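Local coordinates for protein putative immunoglobulin A1 protease (Bacteroides ovatus, PDB 3N6Z) that is probably a hydrolase, perhaps an immunoglobulin A1 protease, built as a right-handed parallel beta-solenoid, with substrate and mechanism not established, at residues 96-104 against 121-129; 200-211 against 233-244. One frame throughout, in Å; residues are numbered along the deposited sequence. Where two conformers were deposited one is given.

How the interactions relate
Both contacts join successive coils of the same beta-solenoid, interaction 1 toward its N-terminal part and interaction 2 near the middle, with centres about 19 Å apart and nearest atoms about 6 Å apart. Strands 100-105, 125-131, 200-202 and 233-235 belong to one series of parallel pairings, so the two contacts share that run of strands without touching. Interaction 1 is mostly buried: two short parallel bridges with an aromatic cluster on one side and acidic side chains on the other. Interaction 2 is longer and only partly buried; mostly like residues stack in register round a corner, with aliphatic pairs inside and aromatic, ionic and hydroxyl pairs on the opposite side.

Interaction 1: residues 96-104 against 121-129; sequences FPYEIDFDG and SFFGVLCGD
Ile100 and Asp101 pair with Gly128 and Asp129 as neighbouring parallel strands on successive coils of a beta-solenoid. Ile100 N donates to Cys127 O at 2.9 Å, Asp129 N to Ile100 O, and Phe102 N to Asp129 O at 2.8 Å. Gly128 CA also brings a hydrogen to Ile100 O, where a side chain would clash. On one side of the strands, Phe102, Phe122 and Phe123 form an aromatic cluster. Phe122 meets the face of Phe102 edge-to-face and Phe123 does so in an offset edge-to-face pair, both with centroids 5.7 Å away, the planes turned by 72° and 73°. With CG anti to its backbone N (chi1 -171°), Phe102 extends to meet both rings, while its CB lies 3.7 Å from Phe123 CZ. Ile100 adds CG2 and CD1 against Phe123 CE1 and CD1, and Leu126 CD1 leans over one face of Phe123, opposite Phe122. Toward the start of both segments, Val125 CG2 sits over a face of the Phe96 ring, 3.5 Å from Phe96 CD1. An alanine in place of Phe96 would take this ring away and is likely to leave the Val125 methyl without its aromatic cover. In the second shell, Trp87 stacks on Phe122, and Phe73 and Leu75 of strand 71-75 pack on Phe102. On the other side of the sheet the carboxylates of Asp101 and Asp129 come close, a pairing probably eased by Arg131, which forms a salt bridge with Asp101, and Arg167, which does so with Asp129; Glu99 reaches Lys164. One water links the two acids, donating to Asp101 OD2 at 2.7 Å and to Asp129 OD1 at 2.6 Å.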
loop_
_atom_site.group_PDB
_atom_site.type_symbol
_atom_site.label_atom_id
_atom_site.label_comp_id
_atom_site.label_asym_id
_atom_site.label_seq_id
_atom_site.Cartn_x
_atom_site.Cartn_y
_atom_site.Cartn_z
ATOM N N PHE A 96 0.491 18.815 -3.424
ATOM C CA PHE A 96 -0.397 17.671 -3.176
ATOM C C PHE A 96 -1.817 18.154 -2.791
ATOM O O PHE A 96 -2.412 17.636 -1.834
ATOM C CB PHE A 96 0.179 16.766 -2.047
ATOM C CG PHE A 96 1.666 16.625 -2.072
ATOM C CD1 PHE A 96 2.313 16.018 -3.136
ATOM C CD2 PHE A 96 2.431 17.113 -1.026
ATOM C CE1 PHE A 96 3.681 15.899 -3.166
ATOM C CE2 PHE A 96 3.812 16.990 -1.062
ATOM C CZ PHE A 96 4.430 16.363 -2.136
ATOM N N PRO A 97 -2.395 19.081 -3.571
ATOM C CA PRO A 97 -3.620 19.752 -3.113
ATOM C C PRO A 97 -4.936 18.974 -3.261
ATOM O O PRO A 97 -5.952 19.437 -2.764
ATOM C CB PRO A 97 -3.665 21.001 -4.016
ATOM C CG PRO A 97 -3.118 20.486 -5.334
ATOM C CD PRO A 97 -1.927 19.657 -4.852
ATOM N N TYR A 98 -4.923 17.833 -3.949
ATOM C CA TYR A 98 -6.154 17.143 -4.336
ATOM C C TYR A 98 -6.506 16.019 -3.380
ATOM O O TYR A 98 -5.862 14.965 -3.415
ATOM C CB TYR A 98 -5.964 16.556 -5.736
ATOM C CG TYR A 98 -5.637 17.577 -6.808
ATOM C CD1 TYR A 98 -6.416 18.716 -6.976
ATOM C CD2 TYR A 98 -4.573 17.387 -7.651
ATOM C CE1 TYR A 98 -6.136 19.635 -7.979
ATOM C CE2 TYR A 98 -4.288 18.281 -8.656
ATOM C CZ TYR A 98 -5.068 19.410 -8.819
ATOM O OH TYR A 98 -4.819 20.313 -9.824
ATOM N N GLU A 99 -7.578 16.206 -2.604
ATOM C CA GLU A 99 -8.129 15.167 -1.761
ATOM C C GLU A 99 -9.050 14.277 -2.601
ATOM O O GLU A 99 -9.768 14.764 -3.491
ATOM C CB GLU A 99 -8.897 15.765 -0.589
ATOM C CG GLU A 99 -8.012 16.575 0.359
ATOM C CD GLU A 99 -8.800 17.421 1.324
ATOM O OE1 GLU A 99 -9.922 17.002 1.710
ATOM O OE2 GLU A 99 -8.276 18.481 1.723
ATOM N N ILE A 100 -9.044 12.984 -2.289
ATOM C CA ILE A 100 -9.747 11.986 -3.096
ATOM C C ILE A 100 -10.444 10.961 -2.224
ATOM O O ILE A 100 -9.900 10.495 -1.219
ATOM C CB ILE A 100 -8.768 11.252 -4.058
ATOM C CG1 ILE A 100 -8.145 12.227 -5.054
ATOM C CG2 ILE A 100 -9.469 10.077 -4.777
ATOM C CD1 ILE A 100 -6.947 11.658 -5.833
ATOM N N ASP A 101 -11.686 10.660 -2.580
ATOM C CA ASP A 101 -12.431 9.513 -2.060
ATOM C C ASP A 101 -12.623 8.563 -3.232
ATOM O O ASP A 101 -13.253 8.911 -4.204
ATOM C CB ASP A 101 -13.783 9.921 -1.455
ATOM C CG ASP A 101 -14.441 8.780 -0.739
ATOM O OD1 ASP A 101 -15.083 7.969 -1.426
ATOM O OD2 ASP A 101 -14.284 8.673 0.492
ATOM N N PHE A 102 -12.075 7.358 -3.109
ATOM C CA PHE A 102 -12.115 6.362 -4.166
ATOM C C PHE A 102 -12.703 5.060 -3.624
ATOM O O PHE A 102 -12.190 4.497 -2.657
ATOM C CB PHE A 102 -10.696 6.117 -4.708
ATOM C CG PHE A 102 -10.661 5.247 -5.951
ATOM C CD1 PHE A 102 -10.657 3.872 -5.854
ATOM C CD2 PHE A 102 -10.683 5.827 -7.210
ATOM C CE1 PHE A 102 -10.634 3.070 -6.982
ATOM C CE2 PHE A 102 -10.688 5.060 -8.334
ATOM C CZ PHE A 102 -10.642 3.668 -8.216
ATOM N N ASP A 103 -13.783 4.607 -4.245
ATOM C CA ASP A 103 -14.412 3.336 -3.902
ATOM C C ASP A 103 -14.377 2.435 -5.129
ATOM O O ASP A 103 -15.043 2.703 -6.120
ATOM C CB ASP A 103 -15.855 3.571 -3.434
ATOM C CG ASP A 103 -16.556 2.299 -3.001
ATOM O OD1 ASP A 103 -15.899 1.233 -2.877
ATOM O OD2 ASP A 103 -17.783 2.395 -2.751
ATOM N N GLY A 104 -13.613 1.361 -5.059
ATOM C CA GLY A 104 -13.556 0.414 -6.151
ATOM C C GLY A 104 -14.801 -0.454 -6.265
ATOM O O GLY A 104 -14.947 -1.175 -7.235
ATOM N N SER A 121 2.808 5.741 -8.920
ATOM C CA SER A 121 1.803 5.063 -8.151
ATOM C C SER A 121 0.447 5.539 -8.668
ATOM O O SER A 121 0.365 6.448 -9.504
ATOM C CB SER A 121 1.900 5.406 -6.652
ATOM O OG SER A 121 1.639 6.774 -6.409
ATOM N N PHE A 122 -0.647 4.967 -8.139
ATOM C CA PHE A 122 -1.949 5.387 -8.591
ATOM C C PHE A 122 -2.241 6.824 -8.108
ATOM O O PHE A 122 -2.487 7.712 -8.930
ATOM C CB PHE A 122 -3.040 4.383 -8.169
ATOM C CG PHE A 122 -4.346 4.579 -8.891
ATOM C CD1 PHE A 122 -4.518 4.170 -10.205
ATOM C CD2 PHE A 122 -5.406 5.158 -8.248
ATOM C CE1 PHE A 122 -5.732 4.362 -10.881
ATOM C CE2 PHE A 122 -6.620 5.323 -8.905
ATOM C CZ PHE A 122 -6.769 4.903 -10.209
ATOM N N PHE A 123 -2.186 7.054 -6.795
ATOM C CA PHE A 123 -2.588 8.328 -6.189
ATOM C C PHE A 123 -1.442 9.321 -6.001
ATOM O O PHE A 123 -1.706 10.536 -5.890
ATOM C CB PHE A 123 -3.291 8.135 -4.857
ATOM C CG PHE A 123 -4.593 7.412 -4.952
ATOM C CD1 PHE A 123 -5.691 7.981 -5.568
ATOM C CD2 PHE A 123 -4.718 6.134 -4.452
ATOM C CE1 PHE A 123 -6.880 7.300 -5.679
ATOM C CE2 PHE A 123 -5.914 5.439 -4.528
ATOM C CZ PHE A 123 -7.003 6.031 -5.143
ATOM N N GLY A 124 -0.195 8.832 -5.845
ATOM C CA GLY A 124 0.932 9.714 -5.536
ATOM C C GLY A 124 1.003 10.057 -4.061
ATOM O O GLY A 124 1.849 9.506 -3.328
ATOM N N VAL A 125 0.081 10.904 -3.638
ATOM C CA VAL A 125 -0.148 11.239 -2.234
ATOM C C VAL A 125 -1.658 11.140 -2.017
ATOM O O VAL A 125 -2.398 11.890 -2.654
ATOM C CB VAL A 125 0.361 12.651 -1.851
ATOM C CG1 VAL A 125 -0.075 13.011 -0.412
ATOM C CG2 VAL A 125 1.891 12.747 -2.055
ATOM N N LEU A 126 -2.088 10.212 -1.157
ATOM C CA LEU A 126 -3.510 10.012 -0.893
ATOM C C LEU A 126 -3.928 10.736 0.396
ATOM O O LEU A 126 -3.499 10.342 1.495
ATOM C CB LEU A 126 -3.860 8.523 -0.829
ATOM C CG LEU A 126 -5.356 8.244 -0.567
ATOM C CD1 LEU A 126 -6.319 8.927 -1.573
ATOM C CD2 LEU A 126 -5.612 6.735 -0.526
ATOM N N CYS A 127 -4.750 11.766 0.213
ATOM C CA CYS A 127 -5.387 12.502 1.279
ATOM C C CYS A 127 -6.872 12.234 1.111
ATOM O O CYS A 127 -7.467 12.667 0.140
ATOM C CB CYS A 127 -5.073 13.985 1.218
ATOM S SG CYS A 127 -3.340 14.396 1.344
ATOM N N GLY A 128 -7.426 11.441 2.021
ATOM C CA GLY A 128 -8.769 10.867 1.872
ATOM C C GLY A 128 -8.761 9.378 2.052
ATOM O O GLY A 128 -8.090 8.858 2.949
ATOM N N ASP A 129 -9.526 8.694 1.209
ATOM C CA ASP A 129 -9.798 7.272 1.396
ATOM C C ASP A 129 -9.733 6.527 0.065
ATOM O O ASP A 129 -10.243 7.023 -0.959
ATOM C CB ASP A 129 -11.199 7.035 1.992
ATOM C CG ASP A 129 -11.315 7.460 3.438
ATOM O OD1 ASP A 129 -11.578 8.650 3.704
ATOM O OD2 ASP A 129 -11.060 6.588 4.290
HETATM O O HOH W 1 -5.274 12.453 -2.573
HETATM O O HOH W 2 -12.579 10.225 1.865
#

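Interaction 2: residues 200-211 against 233-244; sequences YIKNCYSNATVS and FIENCYAYGAVS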
loop_
_atom_site.group_PDB
_atom_site.type_symbol
_atom_site.label_atom_id
_atom_site.label_comp_id
_atom_site.label_asym_id
_atom_site.label_seq_id
_atom_site.Cartn_x
_atom_site.Cartn_y
_atom_site.Cartn_z
ATOM N N TYR A 200 -4.113 5.053 8.174
ATOM C CA TYR A 200 -3.981 3.635 8.415
ATOM C C TYR A 200 -4.218 2.806 7.168
ATOM O O TYR A 200 -4.815 3.274 6.176
ATOM C CB TYR A 200 -4.896 3.167 9.554
ATOM C CG TYR A 200 -6.373 3.413 9.405
ATOM C CD1 TYR A 200 -7.176 2.541 8.679
ATOM C CD2 TYR A 200 -6.995 4.460 10.098
ATOM C CE1 TYR A 200 -8.539 2.715 8.619
ATOM C CE2 TYR A 200 -8.374 4.643 10.058
ATOM C CZ TYR A 200 -9.139 3.767 9.314
ATOM O OH TYR A 200 -10.509 3.933 9.254
ATOM N N ILE A 201 -3.723 1.583 7.242
ATOM C CA ILE A 201 -3.966 0.535 6.252
ATOM C C ILE A 201 -4.627 -0.616 6.988
ATOM O O ILE A 201 -4.086 -1.113 7.973
ATOM C CB ILE A 201 -2.676 0.072 5.541
ATOM C CG1 ILE A 201 -1.912 1.276 4.978
ATOM C CG2 ILE A 201 -2.975 -0.960 4.444
ATOM C CD1 ILE A 201 -0.498 0.994 4.444
ATOM N N LYS A 202 -5.802 -1.045 6.525
ATOM C CA LYS A 202 -6.602 -2.040 7.230
ATOM C C LYS A 202 -7.247 -3.024 6.261
ATOM O O LYS A 202 -7.824 -2.594 5.257
ATOM C CB LYS A 202 -7.694 -1.335 8.041
ATOM C CG LYS A 202 -8.639 -2.279 8.813
ATOM C CD LYS A 202 -9.693 -1.539 9.614
ATOM C CE LYS A 202 -10.543 -2.526 10.400
ATOM N NZ LYS A 202 -9.716 -3.316 11.375
ATOM N N ASN A 203 -7.212 -4.321 6.593
ATOM C CA ASN A 203 -7.853 -5.343 5.789
ATOM C C ASN A 203 -7.355 -5.307 4.329
ATOM O O ASN A 203 -8.139 -5.233 3.381
ATOM C CB ASN A 203 -9.393 -5.256 5.877
ATOM C CG ASN A 203 -9.947 -5.989 7.097
ATOM O OD1 ASN A 203 -9.536 -7.130 7.409
ATOM N ND2 ASN A 203 -10.847 -5.329 7.804
ATOM N N CYS A 204 -6.041 -5.383 4.202
ATOM C CA CYS A 204 -5.371 -5.404 2.905
ATOM C C CYS A 204 -4.376 -6.526 2.799
ATOM O O CYS A 204 -3.841 -7.006 3.780
ATOM C CB CYS A 204 -4.609 -4.091 2.622
ATOM S SG CYS A 204 -5.675 -2.624 2.492
ATOM N N TYR A 205 -4.120 -6.974 1.587
ATOM C CA TYR A 205 -3.007 -7.878 1.332
ATOM C C TYR A 205 -2.257 -7.480 0.058
ATOM O O TYR A 205 -2.751 -6.718 -0.785
ATOM C CB TYR A 205 -3.466 -9.351 1.256
ATOM C CG TYR A 205 -4.263 -9.745 0.036
ATOM C CD1 TYR A 205 -5.637 -9.625 0.028
ATOM C CD2 TYR A 205 -3.649 -10.268 -1.099
ATOM C CE1 TYR A 205 -6.394 -10.005 -1.087
ATOM C CE2 TYR A 205 -4.389 -10.688 -2.208
ATOM C CZ TYR A 205 -5.771 -10.544 -2.206
ATOM O OH TYR A 205 -6.537 -10.921 -3.310
ATOM N N SER A 206 -1.054 -8.017 -0.072
ATOM C CA SER A 206 -0.295 -7.885 -1.292
ATOM C C SER A 206 0.490 -9.136 -1.597
ATOM O O SER A 206 0.999 -9.792 -0.679
ATOM C CB SER A 206 0.664 -6.708 -1.199
ATOM O OG SER A 206 1.373 -6.465 -2.399
ATOM N N ASN A 207 0.578 -9.446 -2.895
ATOM C CA ASN A 207 1.483 -10.430 -3.454
ATOM C C ASN A 207 2.509 -9.789 -4.420
ATOM O O ASN A 207 3.177 -10.479 -5.228
ATOM C CB ASN A 207 0.665 -11.517 -4.160
ATOM C CG ASN A 207 1.534 -12.612 -4.695
ATOM O OD1 ASN A 207 2.621 -12.851 -4.166
ATOM N ND2 ASN A 207 1.080 -13.272 -5.750
ATOM N N ALA A 208 2.680 -8.477 -4.362
ATOM C CA ALA A 208 3.653 -7.824 -5.233
ATOM C C ALA A 208 5.077 -8.105 -4.796
ATOM O O ALA A 208 5.323 -8.173 -3.607
ATOM C CB ALA A 208 3.390 -6.322 -5.218
ATOM N N THR A 209 6.012 -8.276 -5.757
ATOM C CA THR A 209 7.438 -8.220 -5.438
ATOM C C THR A 209 7.767 -6.770 -5.116
ATOM O O THR A 209 7.333 -5.840 -5.812
ATOM C CB THR A 209 8.358 -8.745 -6.522
ATOM O OG1 THR A 209 8.185 -7.943 -7.693
ATOM C CG2 THR A 209 8.043 -10.204 -6.811
ATOM N N VAL A 210 8.503 -6.566 -4.028
ATOM C CA VAL A 210 8.763 -5.231 -3.498
ATOM C C VAL A 210 10.272 -5.085 -3.323
ATOM O O VAL A 210 10.886 -5.863 -2.593
ATOM C CB VAL A 210 8.053 -5.017 -2.134
ATOM C CG1 VAL A 210 8.379 -3.657 -1.551
ATOM C CG2 VAL A 210 6.511 -5.181 -2.285
ATOM N N SER A 211 10.873 -4.074 -3.962
ATOM C CA SER A 211 12.315 -3.888 -3.935
ATOM C C SER A 211 12.643 -2.421 -3.712
ATOM O O SER A 211 12.155 -1.553 -4.454
ATOM C CB SER A 211 12.927 -4.384 -5.251
ATOM O OG SER A 211 14.286 -4.017 -5.360
ATOM N N PHE A 233 -1.538 3.366 12.039
ATOM C CA PHE A 233 -1.472 1.916 12.250
ATOM C C PHE A 233 -1.669 1.109 10.985
ATOM O O PHE A 233 -2.186 1.617 9.984
ATOM C CB PHE A 233 -2.466 1.470 13.367
ATOM C CG PHE A 233 -3.918 1.672 13.027
ATOM C CD1 PHE A 233 -4.637 0.677 12.367
ATOM C CD2 PHE A 233 -4.593 2.842 13.380
ATOM C CE1 PHE A 233 -6.001 0.854 12.064
ATOM C CE2 PHE A 233 -5.942 3.024 13.043
ATOM C CZ PHE A 233 -6.640 2.035 12.439
ATOM N N ILE A 234 -1.303 -0.157 11.102
ATOM C CA ILE A 234 -1.583 -1.191 10.119
ATOM C C ILE A 234 -2.308 -2.305 10.888
ATOM O O ILE A 234 -1.801 -2.778 11.920
ATOM C CB ILE A 234 -0.310 -1.727 9.438
ATOM C CG1 ILE A 234 0.351 -0.601 8.614
ATOM C CG2 ILE A 234 -0.609 -2.979 8.584
ATOM C CD1 ILE A 234 1.772 -0.917 8.098
ATOM N N GLU A 235 -3.454 -2.754 10.374
ATOM C CA GLU A 235 -4.307 -3.741 11.038
ATOM C C GLU A 235 -4.870 -4.723 10.009
ATOM O O GLU A 235 -5.301 -4.293 8.957
ATOM C CB GLU A 235 -5.431 -2.939 11.725
ATOM C CG GLU A 235 -6.457 -3.641 12.464
ATOM C CD GLU A 235 -7.120 -2.646 13.415
ATOM O OE1 GLU A 235 -7.977 -1.884 12.964
ATOM O OE2 GLU A 235 -6.696 -2.573 14.587
ATOM N N ASN A 236 -4.927 -6.003 10.341
ATOM C CA ASN A 236 -5.549 -7.002 9.492
ATOM C C ASN A 236 -4.958 -7.002 8.088
ATOM O O ASN A 236 -5.659 -7.008 7.084
ATOM C CB ASN A 236 -7.068 -6.860 9.478
ATOM C CG ASN A 236 -7.693 -6.725 10.887
ATOM O OD1 ASN A 236 -8.617 -5.966 11.065
ATOM N ND2 ASN A 236 -7.196 -7.453 11.852
ATOM N N CYS A 237 -3.633 -6.990 8.022
ATOM C CA CYS A 237 -2.936 -7.055 6.731
ATOM C C CYS A 237 -1.972 -8.210 6.678
ATOM O O CYS A 237 -1.397 -8.603 7.687
ATOM C CB CYS A 237 -2.153 -5.778 6.432
ATOM S SG CYS A 237 -3.187 -4.306 6.205
ATOM N N TYR A 238 -1.754 -8.739 5.479
ATOM C CA TYR A 238 -0.682 -9.698 5.231
ATOM C C TYR A 238 -0.104 -9.527 3.846
ATOM O O TYR A 238 -0.748 -8.962 2.964
ATOM C CB TYR A 238 -1.138 -11.149 5.523
ATOM C CG TYR A 238 -1.575 -11.994 4.361
ATOM C CD1 TYR A 238 -2.868 -11.921 3.841
ATOM C CD2 TYR A 238 -0.691 -12.886 3.770
ATOM C CE1 TYR A 238 -3.262 -12.735 2.766
ATOM C CE2 TYR A 238 -1.072 -13.700 2.714
ATOM C CZ TYR A 238 -2.352 -13.614 2.196
ATOM O OH TYR A 238 -2.705 -14.440 1.159
ATOM N N ALA A 239 1.096 -10.059 3.654
ATOM C CA ALA A 239 1.761 -10.015 2.371
ATOM C C ALA A 239 2.468 -11.322 2.088
ATOM O O ALA A 239 2.907 -12.016 3.004
ATOM C CB ALA A 239 2.758 -8.839 2.301
ATOM N N TYR A 240 2.601 -11.635 0.804
ATOM C CA TYR A 240 3.339 -12.815 0.387
ATOM C C TYR A 240 4.215 -12.655 -0.821
ATOM O O TYR A 240 4.881 -13.622 -1.258
ATOM C CB TYR A 240 2.445 -14.038 0.320
ATOM C CG TYR A 240 1.347 -14.100 -0.719
ATOM C CD1 TYR A 240 0.146 -13.430 -0.534
ATOM C CD2 TYR A 240 1.456 -14.958 -1.817
ATOM C CE1 TYR A 240 -0.910 -13.585 -1.418
ATOM C CE2 TYR A 240 0.398 -15.094 -2.742
ATOM C CZ TYR A 240 -0.793 -14.420 -2.507
ATOM O OH TYR A 240 -1.887 -14.506 -3.351
ATOM N N GLY A 241 4.313 -11.449 -1.357
ATOM C CA GLY A 241 5.348 -11.219 -2.384
ATOM C C GLY A 241 6.764 -11.044 -1.816
ATOM O O GLY A 241 6.946 -10.592 -0.698
ATOM N N ALA A 242 7.780 -11.422 -2.560
ATOM C CA ALA A 242 9.174 -11.285 -2.101
ATOM C C ALA A 242 9.529 -9.823 -1.843
ATOM O O ALA A 242 9.238 -8.981 -2.676
ATOM C CB ALA A 242 10.119 -11.869 -3.151
ATOM N N VAL A 243 10.163 -9.546 -0.707
ATOM C CA VAL A 243 10.520 -8.180 -0.295
ATOM C C VAL A 243 12.038 -8.116 -0.162
ATOM O O VAL A 243 12.639 -8.993 0.478
ATOM C CB VAL A 243 9.864 -7.739 1.039
ATOM C CG1 VAL A 243 10.105 -6.269 1.324
ATOM C CG2 VAL A 243 8.396 -8.078 1.059
ATOM N N SER A 244 12.662 -7.096 -0.743
ATOM C CA SER A 244 14.110 -6.957 -0.677
ATOM C C SER A 244 14.571 -5.506 -0.679
ATOM O O SER A 244 13.837 -4.613 -1.091
ATOM C CB SER A 244 14.739 -7.738 -1.827
ATOM O OG SER A 244 14.392 -7.133 -3.045
HETATM O O HOH W 3 3.991 -8.291 -1.073
HETATM O O HOH W 4 4.439 -15.026 -3.858
HETATM O O HOH W 5 12.035 -8.370 -3.971
HETATM O O HOH W 6 16.193 -5.007 -3.734
#
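Tyr200 to Lys202 run alongside Phe233 to Glu235, and 204-206 alongside 237-239, as parallel strand pairs 4.8 Å apart with axes within 5°, in register round the corners at Asn203 and Asn236 on adjacent solenoid coils. Tyr200 and Phe233 run alongside each other, the rings nearly parallel but displaced, with little overlap; Tyr200 CB instead lies over the centre of the Phe233 face, 3.5 Å from its centroid. On the same side Lys202 runs extended to CE, then bends (chi4 61°), and in the conformer given NZ donates to Glu235 OE1 at 2.8 Å, a salt bridge entering from above the carboxylate plane, and to Asn236 OD1 at 2.9 Å. Ile201 and Ile234 take the opposite side, where Ile201 CG2 also meets Cys237 SG at 3.8 Å. Past the corner, Tyr205 CB packs against Tyr238 CD1. In its given conformer the Asn207 amide lies nearly flat on a face of Tyr240, planes 9° apart, with CG 3.4 Å from Tyr240 CE2. In the third strand pair Val210 lies beside Val243 on one side; on the other a water bridges Ser244 OG and, in the conformer given, Ser211 OG, and another joins Ser244 OG to Val210 O. Strands 166-169 and 263-266 flank the first pair, with Val169 against Tyr200 and Ala264 against Phe233. Trp349 NE1 hydrogen-bonds to Asn203 OD1 at the corner. The C-terminal region covers the second pair: Ile341 of helix 334-344 touches Tyr238, Tyr356 stacks on Tyr240, and the hydroxyls of Tyr238 and Tyr205 reach Pro357 and Ser362.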